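PDB 4AJ9: catalase-3 from Neurospora crassa, which breaks down hydrogen peroxide to water and oxygen with a heme cofactor, probably protecting the cell from peroxide damage. Local coordinates for residues A268-L273 with L307-L312. Sequence-based numbering, arbitrary orientation.
Sequences APSWEL and LGEMTL
The indole of W271 reaches L312 and M310 across the strand pair. Carbonyl O of M310 sits at the ring edge, close to its plane. CD1 of L312 meets the benzo side obliquely, 3.6 Å from CZ3 of W271. CE of M310 comes to 4.2 Å from CE3 of W271, its chain bent at the last torsion. From elsewhere in the chain, F122 meets the indole edge-to-face, F103 meets it with the planes inclined, and O of M206 accepts a hydrogen bond from NE1. The other flat groups are the carboxylates of E272 and E309 on the opposite face of the sheet. Their planes are 32° apart and their OE2 atoms 4.4 Å apart, a like-charge approach probably eased by K233, a long and weak ion-pair partner of E272. CG of E309 lies anti to the backbone N (chi1 -177°), which brings the carboxylate alongside CB of S270.

The strands are antiparallel neighbours in the beta-barrel of the catalase core. Strand 305-314 lies between 270-278 and 68-77. W271 and M310 form a hydrogen-bonded pair with two backbone bonds; M310 N to W271 O is the straighter, at 175°. On the face of the glutamates, OG of S270 and OG1 of T311 share a short hydrogen bond of 2.6 Å. A classic beta bulge follows where L307 and G308 both face L273. O of L273 takes a bond of 2.7 Å from N of L307 and a weak one from N of G308. N of L273 donates a hydrogen bond to O of G308 from above the carbonyl plane.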
ATOM      1  N   ALA C 268      -0.822  28.562  27.756  1.00  5.23           N
ATOM      2  CA  ALA C 268      -0.942  27.114  27.620  1.00  7.65           C
ATOM      3  C   ALA C 268      -2.063  26.578  28.499  1.00  7.92           C
ATOM      4  O   ALA C 268      -2.187  26.961  29.666  1.00  9.94           O
ATOM      5  CB  ALA C 268       0.374  26.448  27.986  1.00  6.78           C
ATOM      6  N   PRO C 269      -2.889  25.680  27.946  1.00  7.01           N
ATOM      7  CA  PRO C 269      -3.956  25.095  28.763  1.00  8.28           C
ATOM      8  C   PRO C 269      -3.430  23.949  29.628  1.00 10.77           C
ATOM      9  O   PRO C 269      -2.454  23.289  29.243  1.00  8.67           O
ATOM     10  CB  PRO C 269      -4.941  24.577  27.710  1.00  7.41           C
ATOM     11  CG  PRO C 269      -4.061  24.213  26.538  1.00  8.38           C
ATOM     12  CD  PRO C 269      -2.916  25.196  26.551  1.00  9.82           C
ATOM     13  N   SER C 270      -4.058  23.730  30.785  1.00  6.19           N
ATOM     14  CA  SER C 270      -3.705  22.622  31.664  1.00  8.94           C
ATOM     15  C   SER C 270      -4.915  21.776  32.022  1.00  8.97           C
ATOM     16  O   SER C 270      -6.053  22.240  31.952  1.00  7.67           O
ATOM     17  CB  SER C 270      -3.041  23.120  32.952  1.00  9.64           C
ATOM     18  OG  SER C 270      -1.842  23.798  32.650  1.00 12.43           O
ATOM     19  N   TRP C 271      -4.643  20.521  32.387  1.00  6.00           N
ATOM     20  CA  TRP C 271      -5.644  19.614  32.928  1.00  8.96           C
ATOM     21  C   TRP C 271      -4.987  18.844  34.051  1.00 11.13           C
ATOM     22  O   TRP C 271      -3.826  18.427  33.933  1.00  7.74           O
ATOM     23  CB  TRP C 271      -6.089  18.584  31.890  1.00  6.41           C
ATOM     24  CG  TRP C 271      -6.893  19.112  30.748  1.00  9.66           C
ATOM     25  CD1 TRP C 271      -8.249  19.049  30.605  1.00  9.51           C
ATOM     26  CD2 TRP C 271      -6.394  19.752  29.571  1.00  6.54           C
ATOM     27  NE1 TRP C 271      -8.626  19.610  29.413  1.00  6.20           N
ATOM     28  CE2 TRP C 271      -7.506  20.060  28.760  1.00 11.09           C
ATOM     29  CE3 TRP C 271      -5.114  20.106  29.128  1.00  5.08           C
ATOM     30  CZ2 TRP C 271      -7.379  20.705  27.533  1.00  7.34           C
ATOM     31  CZ3 TRP C 271      -4.988  20.743  27.905  1.00  7.38           C
ATOM     32  CH2 TRP C 271      -6.116  21.036  27.118  1.00  6.49           C
ATOM     33  N   GLU C 272      -5.715  18.635  35.138  1.00  7.21           N
ATOM     34  CA  GLU C 272      -5.191  17.752  36.175  1.00  6.02           C
ATOM     35  C   GLU C 272      -5.572  16.320  35.834  1.00  5.24           C
ATOM     36  O   GLU C 272      -6.682  16.060  35.369  1.00  5.93           O
ATOM     37  CB  GLU C 272      -5.676  18.175  37.569  1.00 12.85           C
ATOM     38  CG  GLU C 272      -4.810  19.305  38.164  1.00  8.63           C
ATOM     39  CD  GLU C 272      -5.384  19.915  39.419  1.00 15.12           C
ATOM     40  OE1 GLU C 272      -6.561  19.652  39.738  1.00 21.85           O
ATOM     41  OE2 GLU C 272      -4.645  20.667  40.090  1.00 31.36           O
ATOM     42  N   LEU C 273      -4.631  15.401  36.018  1.00  6.50           N
ATOM     43  CA  LEU C 273      -4.927  13.980  35.900  1.00  5.15           C
ATOM     44  C   LEU C 273      -5.455  13.504  37.244  1.00 10.52           C
ATOM     45  O   LEU C 273      -4.785  13.652  38.255  1.00 12.44           O
ATOM     46  CB  LEU C 273      -3.658  13.188  35.571  1.00  5.54           C
ATOM     47  CG  LEU C 273      -3.881  11.681  35.380  1.00  7.09           C
ATOM     48  CD1 LEU C 273      -4.904  11.414  34.280  1.00  3.27           C
ATOM     49  CD2 LEU C 273      -2.569  10.981  35.074  1.00  8.78           C
ATOM     50  N   LEU C 307      -3.506  13.143  40.533  1.00  8.49           N
ATOM     51  CA  LEU C 307      -2.178  12.537  40.509  1.00  6.15           C
ATOM     52  C   LEU C 307      -1.120  13.491  39.970  1.00 10.52           C
ATOM     53  O   LEU C 307       0.068  13.366  40.284  1.00 10.62           O
ATOM     54  CB  LEU C 307      -2.180  11.245  39.663  1.00  9.63           C
ATOM     55  CG  LEU C 307      -3.063  10.077  40.112  1.00 12.16           C
ATOM     56  CD1 LEU C 307      -2.748   8.808  39.309  1.00  9.09           C
ATOM     57  CD2 LEU C 307      -2.896   9.805  41.600  1.00  9.91           C
ATOM     58  N   GLY C 308      -1.549  14.438  39.147  1.00  9.22           N
ATOM     59  CA  GLY C 308      -0.623  15.383  38.554  1.00  9.69           C
ATOM     60  C   GLY C 308      -1.282  16.320  37.563  1.00  9.89           C
ATOM     61  O   GLY C 308      -2.518  16.437  37.510  1.00  6.81           O
ATOM     62  N   GLU C 309      -0.456  17.004  36.776  1.00  6.83           N
ATOM     63  CA  GLU C 309      -0.983  17.991  35.841  1.00  9.48           C
ATOM     64  C   GLU C 309      -0.263  17.936  34.510  1.00  9.69           C
ATOM     65  O   GLU C 309       0.952  17.741  34.460  1.00  8.79           O
ATOM     66  CB  GLU C 309      -0.847  19.397  36.427  1.00  9.48           C
ATOM     67  CG  GLU C 309      -1.436  20.488  35.535  1.00 23.02           C
ATOM     68  CD  GLU C 309      -1.520  21.844  36.224  1.00 32.08           C
ATOM     69  OE1 GLU C 309      -0.463  22.470  36.440  1.00 29.73           O
ATOM     70  OE2 GLU C 309      -2.641  22.290  36.544  1.00 28.56           O
ATOM     71  N   MET C 310      -1.022  18.129  33.438  1.00  8.53           N
ATOM     72  CA  MET C 310      -0.462  18.204  32.104  1.00  9.99           C
ATOM     73  C   MET C 310      -0.730  19.589  31.528  1.00  9.07           C
ATOM     74  O   MET C 310      -1.833  20.107  31.642  1.00  7.65           O
ATOM     75  CB  MET C 310      -1.088  17.106  31.233  1.00 10.33           C
ATOM     76  CG  MET C 310      -1.214  17.417  29.757  1.00 14.98           C
ATOM     77  SD  MET C 310      -1.775  15.933  28.898  1.00 10.72           S
ATOM     78  CE  MET C 310      -3.554  16.218  28.761  1.00  5.08           C
ATOM     79  N   THR C 311       0.293  20.186  30.923  1.00  7.61           N
ATOM     80  CA  THR C 311       0.177  21.498  30.296  1.00  8.85           C
ATOM     81  C   THR C 311       0.654  21.369  28.851  1.00 12.95           C
ATOM     82  O   THR C 311       1.754  20.866  28.601  1.00  8.18           O
ATOM     83  CB  THR C 311       1.039  22.540  31.036  1.00 10.75           C
ATOM     84  OG1 THR C 311       0.537  22.703  32.365  1.00 11.18           O
ATOM     85  CG2 THR C 311       1.003  23.892  30.335  1.00  9.98           C
ATOM     86  N   LEU C 312      -0.183  21.786  27.901  1.00  7.24           N
ATOM     87  CA  LEU C 312       0.200  21.782  26.489  1.00 10.69           C
ATOM     88  C   LEU C 312       0.773  23.148  26.129  1.00 10.42           C
ATOM     89  O   LEU C 312       0.052  24.143  26.139  1.00 10.82           O
ATOM     90  CB  LEU C 312      -1.003  21.445  25.596  1.00  7.04           C
ATOM     91  CG  LEU C 312      -1.746  20.157  25.946  1.00  8.54           C
ATOM     92  CD1 LEU C 312      -2.946  19.913  25.023  1.00  4.06           C
ATOM     93  CD2 LEU C 312      -0.780  18.977  25.915  1.00  9.67           C
TER